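Local coordinates for protein thiosulfate reductase (Thermus thermophilus, PDB 2VPZ) that binds a 4Fe-4S cluster and a molybdenum atom with pyranopterin guanine dinucleotide cofactors, and probably acts as an oxidoreductase on sulfur compounds, at residues 58-62 / 508-512; 78-82 / 213-217; 161-165 / 402-406; 259-263 / 300-305. All coordinates share one frame; numbering follows the deposited sequence.

Contact 1: residues 58-62 / 508-512; sequences VGNRV and AHEPL
Asn-60 meets His-509 with both its backbone and its amide, and no hydrogen bond crosses between the two loops. The backbone O of Asn-60 stands over one face of the imidazole, offset toward its rim, with CE1 of His-509 3.5 Å from Asn-60 O. The carboxamide reaches the root of the same side chain, where Asn-60 ND2 lies 3.5 Å from His-509 CB, and amide and ring planes are 40° apart. The ring is put beneath the carbonyl by a chi1 of 75°, which sets CG between the backbone N and the carbonyl carbon. His-509 ND1 is buried without a polar partner; Arg-61 N, at 3.9 Å from it, is too far to bond. At the outer end Asn-60 OD1 and Glu-510 OE2 are 3.6 Å apart, two acceptors side by side rather than a bonded pair, and the methyl CD1 of Leu-512 lies beside the same amide oxygen.

The apolar contact is smaller: Val-62 CG2 touches Ala-508 CB at 3.7 Å. Tyr-90 ties the region together, bonding Val-62 N through its hydroxyl, meeting Arg-61 in a cation-pi contact and touching His-509. Val-58 N bonds Arg-61 O, closing a tight turn between strand 52-57 and strand 62-67, consistent with a beta-hairpin of the Fe4S4 domain whose tip packs on a loop of the molybdopterin oxidoreductase region.

Contact 2: residues 78-82 / 213-217; sequences LCPRG and DTHNT. With MGD (2-amino-5,6-dimercapto-7-methyl-3,7,8a,9-tetrahydro-8-oxa-1,3,9,10-tetraaza-anthracen-4-one guanosine dinucleotide), chain I; SF4 (iron/sulfur cluster), chain G.
Arg-81 reaches between the iron-sulfur cluster and the pterin and meets Thr-214 coming from the opposite direction. Its CB sits 3.4 Å from S1 of the cluster. CD already lies against the pterin amine N19; the bend at chi3 (-51°) then sets NE 3.1 Å from MGD N19. At the edge of the guanidinium, near its plane, the methyl of Thr-214 presses in tightly, with CG2 3.0 Å from Arg-81 NE. CZ lies 3.5 Å from MGD C19, which covers the centre of one guanidinium face, while S1 of the cluster covers the rim of the other. Of the terminal nitrogens, NH1 is hydrogen-bonded to Thr-630 OG1, and NH2 gives a weak in-plane bond to Thr-214 O (3.4 Å, 142°).

The residues around it hold the two cofactors in place. Cys-79 SG binds FE2 at 2.3 Å, and its sulfur also accepts a weak capping bond from Gly-82 N at the start of helix 80-84. Thr-214 N points almost straight at MGD N20 (3.1 Å, 172°). Asp-213 OD1 receives MGD N22 and also His-215 N, the latter bond forming an Asx turn; the His-215 ring lies with one face over N22 and stacks on Trp-49. A cationic group sandwiched by cluster sulfur and pterin would probably favour extra negative charge on the cluster, and its place between the two cofactors is consistent with a path for electrons, as in related molybdenum enzymes.

Contact 3: residues 161-165 / 402-406; sequences GSPNA and KPRAD
The carboxamide of Asn-164 presents its oxygen to the backbone of Ala-405. Ala-405 N donates to Asn-164 OD1 at 2.9 Å with an N-H...O angle of 173°, and the donor lies in the carbonyl plane, at 151° to the C=O bond. At the other end of the amide, ND2 is hydrogen-bonded to Tyr-430 OH and more weakly to Glu-138 O, so bonds at both ends fix the rotation of the amide. The second flat group, the guanidinium of Arg-404, has the carbonyl carbon of Asp-406 over the rim of one face and forms a salt bridge within its own loop, Arg-404 NH1 to Asp-406 OD2 at 2.7 Å.

A chi1 of -56° places CG of Asn-164 anti to its carbonyl carbon, which swings OD1 across to the 402-406 loop; it comes within 3.4 Å of Arg-404 CA. An alanine in this position is likely to leave Ala-405 N without its acceptor, to take from Tyr-430 OH its bond to the amide, and to open a gap between the loops. Beside the amide, the Pro-163 ring abuts mainly backbone: its CG is 3.3 Å from Lys-402 O and also close to Arg-404 N, while side chain meets side chain at Pro-163 CB and Arg-404 CB, 4.1 Å apart.

Asn-164 is also the centre of an inverse gamma turn, Ala-165 N weakly bonding Pro-163 O. Gly-161, with positive phi, completes the Schellman motif that ends helix 149-160. The chain thus passes from that helix into strand 165-166, at the edge of the parallel sheet beside strand 141-144, where Asn-164 bonds Phe-142 through the backbone; the 402-406 loop, between helices 341-354 and 423-426, packs on this connection.

Contact 4: residues 259-263 / 300-305; sequences ALLLA and WAEKHT
Ala-301 CB is the small bump at the middle of this helix pair, settling between Ala-259 and Ala-263, one turn apart on the facing helix. It touches Ala-263 CB at 3.5 Å and lies 3.7 Å from Ala-259 O. The six-membered ring of Trp-300 is the large bump, and it fills the hollow between Ala-259 and Leu-262. Its CG stands anti to the backbone N (chi1 163°), which sends the ring across the gap, and CH2 meets Ala-259 CB at 3.6 Å. Leu-262 CD1 closes in on the same corner, 4.1 Å from Trp-300 CH2.

The arrangement is an antiparallel helix pair, helix 257-270 against helix 298-305, with segment axes 9.0 Å apart and 166° between their directions; the small alanine side chains at the interface are consistent with this close approach. Replacing the tryptophan by an alanine would probably open a gap beside Ala-259 and Leu-262 and deprive His-304 of the ring that its CD2 covers from one face. Phe-296 meets the indole as well, at about 45°.

On the other flank the filling is slighter: Thr-305 OG1 rests 3.7 Å from Leu-260 CB. Ile-312 of helix 309-320 packs against Leu-260, Ala-301 and Thr-305 from outside the pair.

In the fold
Contact 2 lies at the cofactors: its residues line both the cluster and the pterin, and the side chain of His-215 is about 6 Å from the molybdenum atom. Contact 1 also joins the Fe4S4 domain to the molybdopterin oxidoreductase region, but further out; its nearest atoms are about 8 Å from contact 2, and the side chain of Val-62 is about 12 Å from the cluster. Contacts 3 and 4 are structural packing away from the annotated sites, although the side chain of Leu-260 in contact 4 is about 8 Å from a pyranopterin dinucleotide. Contacts 1 and 4, centres about 57 Å apart, lie on opposite sides of the chain's centre. Along the sequence contact 1 encloses the other three, while contacts 2 and 3 cross.

Contact 1: residues 58-62 / 508-512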
loop_
_atom_site.group_PDB
_atom_site.type_symbol
_atom_site.label_atom_id
_atom_site.label_comp_id
_atom_site.label_asym_id
_atom_site.label_seq_id
_atom_site.Cartn_x
_atom_site.Cartn_y
_atom_site.Cartn_z
ATOM N N VAL A 58 -45.549 5.051 7.319
ATOM C CA VAL A 58 -46.023 5.189 8.717
ATOM C C VAL A 58 -47.083 6.317 8.567
ATOM O O VAL A 58 -46.735 7.491 8.476
ATOM C CB VAL A 58 -44.891 5.664 9.720
ATOM C CG1 VAL A 58 -45.538 6.115 11.059
ATOM C CG2 VAL A 58 -43.878 4.520 9.959
ATOM N N GLY A 59 -48.361 5.977 8.539
ATOM C CA GLY A 59 -49.357 6.997 8.310
ATOM C C GLY A 59 -49.247 7.451 6.850
ATOM O O GLY A 59 -48.961 6.634 5.963
ATOM N N ASN A 60 -49.420 8.753 6.591
ATOM C CA ASN A 60 -49.361 9.329 5.239
ATOM C C ASN A 60 -47.969 9.703 4.742
ATOM O O ASN A 60 -47.799 10.748 4.113
ATOM C CB ASN A 60 -50.275 10.567 5.148
ATOM C CG ASN A 60 -51.705 10.229 4.754
ATOM O OD1 ASN A 60 -52.604 11.093 4.772
ATOM N ND2 ASN A 60 -51.921 8.980 4.388
ATOM N N ARG A 61 -46.975 8.863 4.998
ATOM C CA ARG A 61 -45.633 9.217 4.575
ATOM C C ARG A 61 -44.643 8.046 4.415
ATOM O O ARG A 61 -44.427 7.261 5.345
ATOM C CB ARG A 61 -45.060 10.275 5.531
ATOM C CG ARG A 61 -43.542 10.425 5.499
ATOM C CD ARG A 61 -43.036 11.734 4.881
ATOM N NE ARG A 61 -41.619 11.921 5.184
ATOM C CZ ARG A 61 -41.101 12.879 5.949
ATOM N NH1 ARG A 61 -41.891 13.786 6.506
ATOM N NH2 ARG A 61 -39.791 12.909 6.183
ATOM N N VAL A 62 -44.068 7.950 3.221
ATOM C CA VAL A 62 -43.096 6.925 2.874
ATOM C C VAL A 62 -41.675 7.348 3.362
ATOM O O VAL A 62 -41.046 8.237 2.779
ATOM C CB VAL A 62 -43.112 6.672 1.311
ATOM C CG1 VAL A 62 -41.949 5.747 0.904
ATOM C CG2 VAL A 62 -44.477 6.071 0.883
ATOM N N ALA A 508 -49.298 3.545 -1.593
ATOM C CA ALA A 508 -48.723 3.352 -0.254
ATOM C C ALA A 508 -49.594 4.172 0.736
ATOM O O ALA A 508 -49.577 3.918 1.943
ATOM C CB ALA A 508 -47.227 3.822 -0.199
ATOM N N HIS A 509 -50.366 5.118 0.198
ATOM C CA HIS A 509 -51.275 6.006 0.965
ATOM C C HIS A 509 -52.079 6.869 -0.039
ATOM O O HIS A 509 -51.666 6.944 -1.192
ATOM C CB HIS A 509 -50.478 6.890 2.002
ATOM C CG HIS A 509 -49.698 8.030 1.418
ATOM N ND1 HIS A 509 -48.337 8.100 1.466
ATOM C CD2 HIS A 509 -50.093 9.181 0.847
ATOM C CE1 HIS A 509 -47.920 9.242 0.949
ATOM N NE2 HIS A 509 -48.975 9.923 0.561
ATOM N N GLU A 510 -53.177 7.509 0.365
ATOM C CA GLU A 510 -53.972 8.338 -0.559
ATOM C C GLU A 510 -53.406 9.677 -0.967
ATOM O O GLU A 510 -52.695 10.331 -0.170
ATOM C CB GLU A 510 -55.435 8.591 -0.087
ATOM C CG GLU A 510 -55.706 8.555 1.442
ATOM C CD GLU A 510 -56.148 9.908 2.074
ATOM O OE1 GLU A 510 -56.963 10.631 1.449
ATOM O OE2 GLU A 510 -55.695 10.201 3.216
ATOM N N PRO A 511 -53.704 10.125 -2.223
ATOM C CA PRO A 511 -53.232 11.403 -2.764
ATOM C C PRO A 511 -53.312 12.544 -1.724
ATOM O O PRO A 511 -54.133 12.505 -0.796
ATOM C CB PRO A 511 -54.138 11.620 -3.965
ATOM C CG PRO A 511 -54.393 10.229 -4.503
ATOM C CD PRO A 511 -54.427 9.340 -3.240
ATOM N N LEU A 512 -52.483 13.574 -1.868
ATOM C CA LEU A 512 -52.482 14.688 -0.923
ATOM C C LEU A 512 -53.094 15.966 -1.531
ATOM O O LEU A 512 -53.092 16.136 -2.762
ATOM C CB LEU A 512 -51.034 14.904 -0.362
ATOM C CG LEU A 512 -50.495 14.171 0.911
ATOM C CD1 LEU A 512 -51.383 12.959 1.241
ATOM C CD2 LEU A 512 -49.009 13.738 0.766
#

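Contact 2: residues 78-82 / 213-217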
loop_
_atom_site.group_PDB
_atom_site.type_symbol
_atom_site.label_atom_id
_atom_site.label_comp_id
_atom_site.label_asym_id
_atom_site.label_seq_id
_atom_site.Cartn_x
_atom_site.Cartn_y
_atom_site.Cartn_z
ATOM N N LEU A 78 -30.760 -0.847 -4.985
ATOM C CA LEU A 78 -31.354 0.398 -5.464
ATOM C C LEU A 78 -30.254 1.468 -5.676
ATOM O O LEU A 78 -29.292 1.543 -4.893
ATOM C CB LEU A 78 -32.415 0.916 -4.450
ATOM C CG LEU A 78 -33.841 1.320 -4.901
ATOM C CD1 LEU A 78 -34.447 0.219 -5.815
ATOM C CD2 LEU A 78 -34.762 1.573 -3.682
ATOM N N CYS A 79 -30.377 2.276 -6.732
ATOM C CA CYS A 79 -29.430 3.345 -7.012
ATOM C C CYS A 79 -29.827 4.563 -6.146
ATOM O O CYS A 79 -30.904 4.572 -5.545
ATOM C CB CYS A 79 -29.457 3.742 -8.516
ATOM S SG CYS A 79 -30.814 4.956 -9.037
ATOM N N PRO A 80 -28.960 5.609 -6.073
ATOM C CA PRO A 80 -29.240 6.830 -5.288
ATOM C C PRO A 80 -30.588 7.534 -5.612
ATOM O O PRO A 80 -31.328 7.966 -4.712
ATOM C CB PRO A 80 -28.014 7.720 -5.535
ATOM C CG PRO A 80 -27.452 7.212 -6.876
ATOM C CD PRO A 80 -27.729 5.736 -6.861
ATOM N N ARG A 81 -30.908 7.654 -6.899
ATOM C CA ARG A 81 -32.150 8.283 -7.365
ATOM C C ARG A 81 -33.396 7.538 -6.877
ATOM O O ARG A 81 -34.425 8.167 -6.583
ATOM C CB ARG A 81 -32.134 8.407 -8.904
ATOM C CG ARG A 81 -31.067 9.402 -9.376
ATOM C CD ARG A 81 -30.728 9.290 -10.873
ATOM N NE ARG A 81 -30.406 7.934 -11.324
ATOM C CZ ARG A 81 -31.115 7.204 -12.185
ATOM N NH1 ARG A 81 -32.219 7.687 -12.724
ATOM N NH2 ARG A 81 -30.717 5.968 -12.483
ATOM N N GLY A 82 -33.307 6.212 -6.782
ATOM C CA GLY A 82 -34.416 5.412 -6.301
ATOM C C GLY A 82 -34.636 5.653 -4.817
ATOM O O GLY A 82 -35.781 5.780 -4.345
ATOM N N ASP A 213 -24.281 7.090 -15.613
ATOM C CA ASP A 213 -25.625 6.628 -16.077
ATOM C C ASP A 213 -25.738 5.508 -15.028
ATOM O O ASP A 213 -24.941 4.557 -14.989
ATOM C CB ASP A 213 -25.586 6.058 -17.529
ATOM C CG ASP A 213 -26.488 4.796 -17.731
ATOM O OD1 ASP A 213 -27.408 4.537 -16.902
ATOM O OD2 ASP A 213 -26.270 4.088 -18.730
ATOM N N THR A 214 -26.754 5.618 -14.198
ATOM C CA THR A 214 -26.873 4.766 -13.059
ATOM C C THR A 214 -28.067 3.787 -12.962
ATOM O O THR A 214 -28.515 3.412 -11.854
ATOM C CB THR A 214 -26.663 5.730 -11.813
ATOM O OG1 THR A 214 -25.728 5.182 -10.906
ATOM C CG2 THR A 214 -27.968 6.113 -11.160
ATOM N N HIS A 215 -28.563 3.376 -14.149
ATOM C CA HIS A 215 -29.654 2.385 -14.330
ATOM C C HIS A 215 -29.218 1.191 -13.473
ATOM O O HIS A 215 -28.166 0.580 -13.675
ATOM C CB HIS A 215 -29.834 1.985 -15.841
ATOM C CG HIS A 215 -30.770 2.850 -16.614
ATOM N ND1 HIS A 215 -30.778 2.936 -17.984
ATOM C CD2 HIS A 215 -31.716 3.686 -16.192
ATOM C CE1 HIS A 215 -31.691 3.802 -18.370
ATOM N NE2 HIS A 215 -32.275 4.273 -17.291
ATOM N N ASN A 216 -30.089 0.886 -12.523
ATOM C CA ASN A 216 -29.847 -0.170 -11.552
ATOM C C ASN A 216 -29.172 -1.467 -11.984
ATOM O O ASN A 216 -27.965 -1.673 -11.755
ATOM C CB ASN A 216 -31.122 -0.515 -10.788
ATOM C CG ASN A 216 -30.858 -1.229 -9.479
ATOM O OD1 ASN A 216 -29.718 -1.623 -9.226
ATOM N ND2 ASN A 216 -31.895 -1.388 -8.648
ATOM N N THR A 217 -29.943 -2.336 -12.623
ATOM C CA THR A 217 -29.493 -3.666 -13.040
ATOM C C THR A 217 -28.230 -3.709 -13.887
ATOM O O THR A 217 -27.386 -4.616 -13.732
ATOM C CB THR A 217 -30.604 -4.479 -13.802
ATOM O OG1 THR A 217 -31.894 -4.091 -13.367
ATOM C CG2 THR A 217 -30.407 -5.998 -13.578
HETATM P PB MGD I . -23.893 8.305 -24.060
HETATM O O1B MGD I . -24.332 9.522 -24.772
HETATM O O2B MGD I . -23.547 7.109 -24.791
HETATM O O3B MGD I . -25.145 8.193 -23.071
HETATM O O3A MGD I . -26.595 7.797 -21.017
HETATM P PA MGD I . -25.780 7.056 -22.146
HETATM O O1A MGD I . -26.798 6.246 -22.801
HETATM O O2A MGD I . -24.744 6.253 -21.517
HETATM O "O5'" MGD I . -22.667 8.630 -23.156
HETATM C "C5'" MGD I . -22.290 9.861 -22.536
HETATM C "C4'" MGD I . -20.791 9.821 -22.788
HETATM O "O4'" MGD I . -20.726 9.990 -24.194
HETATM C "C3'" MGD I . -19.917 10.964 -22.206
HETATM O "O3'" MGD I . -18.748 10.435 -21.528
HETATM C "C2'" MGD I . -19.443 11.781 -23.435
HETATM O "O2'" MGD I . -18.043 12.003 -23.329
HETATM C "C1'" MGD I . -19.568 10.769 -24.546
HETATM N N9 MGD I . -19.383 11.211 -25.956
HETATM C C8 MGD I . -19.696 12.439 -26.477
HETATM N N7 MGD I . -19.390 12.515 -27.803
HETATM C C5 MGD I . -18.846 11.317 -28.139
HETATM C C6 MGD I . -18.229 10.751 -29.356
HETATM O O6 MGD I . -18.257 11.443 -30.379
HETATM N N1 MGD I . -17.761 9.504 -29.329
HETATM C C2 MGD I . -17.757 8.759 -28.190
HETATM N N2 MGD I . -17.254 7.474 -28.208
HETATM N N3 MGD I . -18.299 9.214 -27.018
HETATM C C4 MGD I . -18.848 10.456 -26.929
HETATM C C10 MGD I . -27.874 8.394 -21.066
HETATM C C11 MGD I . -28.794 7.362 -20.498
HETATM O O11 MGD I . -28.505 7.233 -19.098
HETATM C C12 MGD I . -30.283 7.568 -20.880
HETATM S S12 MGD I . -30.765 7.786 -22.478
HETATM C C13 MGD I . -31.304 7.577 -19.950
HETATM S S13 MGD I . -32.930 7.685 -20.447
HETATM C C14 MGD I . -31.008 7.457 -18.477
HETATM N N15 MGD I . -31.084 8.652 -17.722
HETATM C C16 MGD I . -30.398 8.798 -16.544
HETATM C C17 MGD I . -30.453 10.010 -15.652
HETATM O O17 MGD I . -31.223 10.965 -15.952
HETATM N N18 MGD I . -29.735 10.026 -14.478
HETATM C C19 MGD I . -28.915 8.978 -14.209
HETATM N N19 MGD I . -28.181 9.071 -13.117
HETATM N N20 MGD I . -28.750 7.842 -14.967
HETATM C C21 MGD I . -29.507 7.719 -16.099
HETATM N N22 MGD I . -29.408 6.676 -16.909
HETATM C C23 MGD I . -29.680 6.746 -18.306
HETATM FE FE1 SF4 G . -34.513 2.107 -10.811
HETATM FE FE2 SF4 G . -32.690 4.006 -10.024
HETATM FE FE3 SF4 G . -34.430 4.482 -12.098
HETATM FE FE4 SF4 G . -35.384 4.403 -9.534
HETATM S S1 SF4 G . -33.888 5.939 -10.371
HETATM S S2 SF4 G . -36.338 3.397 -11.398
HETATM S S3 SF4 G . -34.044 2.780 -8.633
HETATM S S4 SF4 G . -32.738 2.894 -12.062
#

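Contact 3: residues 161-165 / 402-406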
loop_
_atom_site.group_PDB
_atom_site.type_symbol
_atom_site.label_atom_id
_atom_site.label_comp_id
_atom_site.label_asym_id
_atom_site.label_seq_id
_atom_site.Cartn_x
_atom_site.Cartn_y
_atom_site.Cartn_z
ATOM N N GLY A 161 -58.178 10.381 -32.308
ATOM C CA GLY A 161 -57.901 10.531 -33.727
ATOM C C GLY A 161 -56.763 11.448 -34.170
ATOM O O GLY A 161 -56.789 11.955 -35.296
ATOM N N SER A 162 -55.776 11.694 -33.313
ATOM C CA SER A 162 -54.620 12.540 -33.672
ATOM C C SER A 162 -53.345 11.679 -33.778
ATOM O O SER A 162 -53.027 10.939 -32.835
ATOM C CB SER A 162 -54.380 13.684 -32.640
ATOM O OG SER A 162 -53.290 14.525 -33.013
ATOM N N PRO A 163 -52.632 11.716 -34.940
ATOM C CA PRO A 163 -51.397 10.942 -35.127
ATOM C C PRO A 163 -50.150 11.680 -34.547
ATOM O O PRO A 163 -49.034 11.138 -34.510
ATOM C CB PRO A 163 -51.305 10.749 -36.641
ATOM C CG PRO A 163 -51.969 11.985 -37.205
ATOM C CD PRO A 163 -53.048 12.374 -36.184
ATOM N N ASN A 164 -50.363 12.922 -34.108
ATOM C CA ASN A 164 -49.329 13.804 -33.568
ATOM C C ASN A 164 -49.064 13.614 -32.056
ATOM O O ASN A 164 -49.227 14.524 -31.224
ATOM C CB ASN A 164 -49.656 15.271 -33.933
ATOM C CG ASN A 164 -49.816 15.486 -35.451
ATOM O OD1 ASN A 164 -48.891 15.213 -36.236
ATOM N ND2 ASN A 164 -50.994 15.962 -35.876
ATOM N N ALA A 165 -48.673 12.379 -31.733
ATOM C CA ALA A 165 -48.330 11.940 -30.388
ATOM C C ALA A 165 -46.839 11.537 -30.390
ATOM O O ALA A 165 -46.388 10.801 -31.276
ATOM C CB ALA A 165 -49.239 10.743 -29.954
ATOM N N LYS A 402 -55.769 12.589 -42.307
ATOM C CA LYS A 402 -54.587 13.473 -42.126
ATOM C C LYS A 402 -53.275 12.912 -41.375
ATOM O O LYS A 402 -53.305 12.811 -40.138
ATOM C CB LYS A 402 -54.908 14.784 -41.375
ATOM C CG LYS A 402 -55.705 15.849 -42.152
ATOM C CD LYS A 402 -55.281 17.295 -41.832
ATOM C CE LYS A 402 -55.967 18.335 -42.743
ATOM N NZ LYS A 402 -57.120 19.038 -42.087
ATOM N N PRO A 403 -52.241 12.598 -42.126
ATOM C CA PRO A 403 -51.009 12.053 -41.596
ATOM C C PRO A 403 -50.192 12.860 -40.550
ATOM O O PRO A 403 -50.273 14.101 -40.547
ATOM C CB PRO A 403 -50.198 11.790 -42.869
ATOM C CG PRO A 403 -50.545 12.964 -43.737
ATOM C CD PRO A 403 -52.023 13.301 -43.401
ATOM N N ARG A 404 -49.424 12.176 -39.685
ATOM C CA ARG A 404 -48.578 12.837 -38.679
ATOM C C ARG A 404 -47.831 13.942 -39.464
ATOM O O ARG A 404 -47.318 13.690 -40.553
ATOM C CB ARG A 404 -47.566 11.846 -38.025
ATOM C CG ARG A 404 -46.402 11.373 -38.916
ATOM C CD ARG A 404 -45.940 9.917 -38.671
ATOM N NE ARG A 404 -44.862 9.493 -39.574
ATOM C CZ ARG A 404 -43.572 9.805 -39.466
ATOM N NH1 ARG A 404 -43.159 10.561 -38.465
ATOM N NH2 ARG A 404 -42.682 9.369 -40.362
ATOM N N ALA A 405 -47.809 15.142 -38.889
ATOM C CA ALA A 405 -47.210 16.351 -39.484
ATOM C C ALA A 405 -45.703 16.403 -39.811
ATOM O O ALA A 405 -45.215 17.417 -40.318
ATOM C CB ALA A 405 -47.629 17.601 -38.640
ATOM N N ASP A 406 -44.947 15.346 -39.519
ATOM C CA ASP A 406 -43.500 15.303 -39.818
ATOM C C ASP A 406 -43.194 14.181 -40.842
ATOM O O ASP A 406 -42.045 13.775 -41.039
ATOM C CB ASP A 406 -42.660 15.093 -38.519
ATOM C CG ASP A 406 -42.860 13.720 -37.858
ATOM O OD1 ASP A 406 -41.941 13.274 -37.128
ATOM O OD2 ASP A 406 -43.928 13.105 -38.059
#

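Contact 4: residues 259-263 / 300-305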
loop_
_atom_site.group_PDB
_atom_site.type_symbol
_atom_site.label_atom_id
_atom_site.label_comp_id
_atom_site.label_asym_id
_atom_site.label_seq_id
_atom_site.Cartn_x
_atom_site.Cartn_y
_atom_site.Cartn_z
ATOM N N ALA A 259 -15.641 5.673 -38.314
ATOM C CA ALA A 259 -14.374 5.333 -39.002
ATOM C C ALA A 259 -13.600 4.207 -38.276
ATOM O O ALA A 259 -12.914 3.391 -38.904
ATOM C CB ALA A 259 -13.457 6.581 -39.165
ATOM N N LEU A 260 -13.712 4.212 -36.940
ATOM C CA LEU A 260 -13.092 3.227 -36.044
ATOM C C LEU A 260 -13.931 1.908 -36.183
ATOM O O LEU A 260 -13.375 0.798 -36.253
ATOM C CB LEU A 260 -13.019 3.771 -34.592
ATOM C CG LEU A 260 -12.273 3.136 -33.400
ATOM C CD1 LEU A 260 -13.270 2.505 -32.416
ATOM C CD2 LEU A 260 -11.234 2.104 -33.884
ATOM N N LEU A 261 -15.254 2.009 -36.262
ATOM C CA LEU A 261 -16.088 0.812 -36.452
ATOM C C LEU A 261 -15.842 0.174 -37.862
ATOM O O LEU A 261 -15.652 -1.032 -37.955
ATOM C CB LEU A 261 -17.582 1.113 -36.199
ATOM C CG LEU A 261 -17.929 1.330 -34.706
ATOM C CD1 LEU A 261 -19.225 2.152 -34.550
ATOM C CD2 LEU A 261 -18.033 -0.025 -33.980
ATOM N N LEU A 262 -15.818 0.971 -38.933
ATOM C CA LEU A 262 -15.542 0.447 -40.294
ATOM C C LEU A 262 -14.160 -0.263 -40.406
ATOM O O LEU A 262 -14.044 -1.308 -41.061
ATOM C CB LEU A 262 -15.635 1.556 -41.374
ATOM C CG LEU A 262 -17.006 2.210 -41.613
ATOM C CD1 LEU A 262 -16.871 3.389 -42.577
ATOM C CD2 LEU A 262 -18.012 1.181 -42.156
ATOM N N ALA A 263 -13.130 0.304 -39.772
ATOM C CA ALA A 263 -11.765 -0.265 -39.775
ATOM C C ALA A 263 -11.654 -1.562 -38.936
ATOM O O ALA A 263 -10.747 -2.372 -39.144
ATOM C CB ALA A 263 -10.703 0.785 -39.302
ATOM N N TRP A 300 -6.090 4.308 -42.627
ATOM C CA TRP A 300 -7.084 5.317 -43.069
ATOM C C TRP A 300 -7.835 5.864 -41.802
ATOM O O TRP A 300 -8.071 7.076 -41.690
ATOM C CB TRP A 300 -8.100 4.688 -44.051
ATOM C CG TRP A 300 -9.395 5.504 -44.250
ATOM C CD1 TRP A 300 -9.590 6.553 -45.108
ATOM C CD2 TRP A 300 -10.653 5.321 -43.557
ATOM N NE1 TRP A 300 -10.882 7.024 -44.993
ATOM C CE2 TRP A 300 -11.557 6.285 -44.057
ATOM C CE3 TRP A 300 -11.102 4.421 -42.573
ATOM C CZ2 TRP A 300 -12.896 6.395 -43.589
ATOM C CZ3 TRP A 300 -12.439 4.525 -42.101
ATOM C CH2 TRP A 300 -13.314 5.506 -42.624
ATOM N N ALA A 301 -8.181 4.971 -40.861
ATOM C CA ALA A 301 -8.880 5.291 -39.595
ATOM C C ALA A 301 -8.087 6.179 -38.624
ATOM O O ALA A 301 -8.599 7.172 -38.113
ATOM C CB ALA A 301 -9.311 3.975 -38.857
ATOM N N GLU A 302 -6.838 5.819 -38.374
ATOM C CA GLU A 302 -5.940 6.560 -37.472
ATOM C C GLU A 302 -5.765 8.065 -37.792
ATOM O O GLU A 302 -5.423 8.898 -36.939
ATOM C CB GLU A 302 -4.548 5.898 -37.473
ATOM C CG GLU A 302 -3.372 6.873 -37.552
ATOM C CD GLU A 302 -2.041 6.259 -37.133
ATOM O OE1 GLU A 302 -1.419 6.815 -36.205
ATOM O OE2 GLU A 302 -1.628 5.237 -37.728
ATOM N N LYS A 303 -6.006 8.370 -39.051
ATOM C CA LYS A 303 -5.873 9.682 -39.662
ATOM C C LYS A 303 -7.022 10.628 -39.243
ATOM O O LYS A 303 -6.806 11.823 -38.998
ATOM C CB LYS A 303 -5.798 9.420 -41.170
ATOM C CG LYS A 303 -5.450 10.532 -42.119
ATOM C CD LYS A 303 -5.882 10.118 -43.550
ATOM C CE LYS A 303 -6.244 11.327 -44.435
ATOM N NZ LYS A 303 -5.349 12.508 -44.182
ATOM N N HIS A 304 -8.229 10.079 -39.147
ATOM C CA HIS A 304 -9.431 10.825 -38.747
ATOM C C HIS A 304 -9.767 10.645 -37.237
ATOM O O HIS A 304 -10.193 11.569 -36.549
ATOM C CB HIS A 304 -10.698 10.366 -39.549
ATOM C CG HIS A 304 -10.582 10.400 -41.046
ATOM N ND1 HIS A 304 -10.560 11.560 -41.772
ATOM C CD2 HIS A 304 -10.512 9.406 -41.949
ATOM C CE1 HIS A 304 -10.476 11.287 -43.057
ATOM N NE2 HIS A 304 -10.445 9.981 -43.190
ATOM N N THR A 305 -9.560 9.431 -36.761
ATOM C CA THR A 305 -9.870 8.946 -35.419
ATOM C C THR A 305 -8.879 9.441 -34.342
ATOM O O THR A 305 -9.242 9.851 -33.218
ATOM C CB THR A 305 -9.986 7.379 -35.595
ATOM O OG1 THR A 305 -11.344 6.961 -35.492
ATOM C CG2 THR A 305 -9.023 6.637 -34.689
#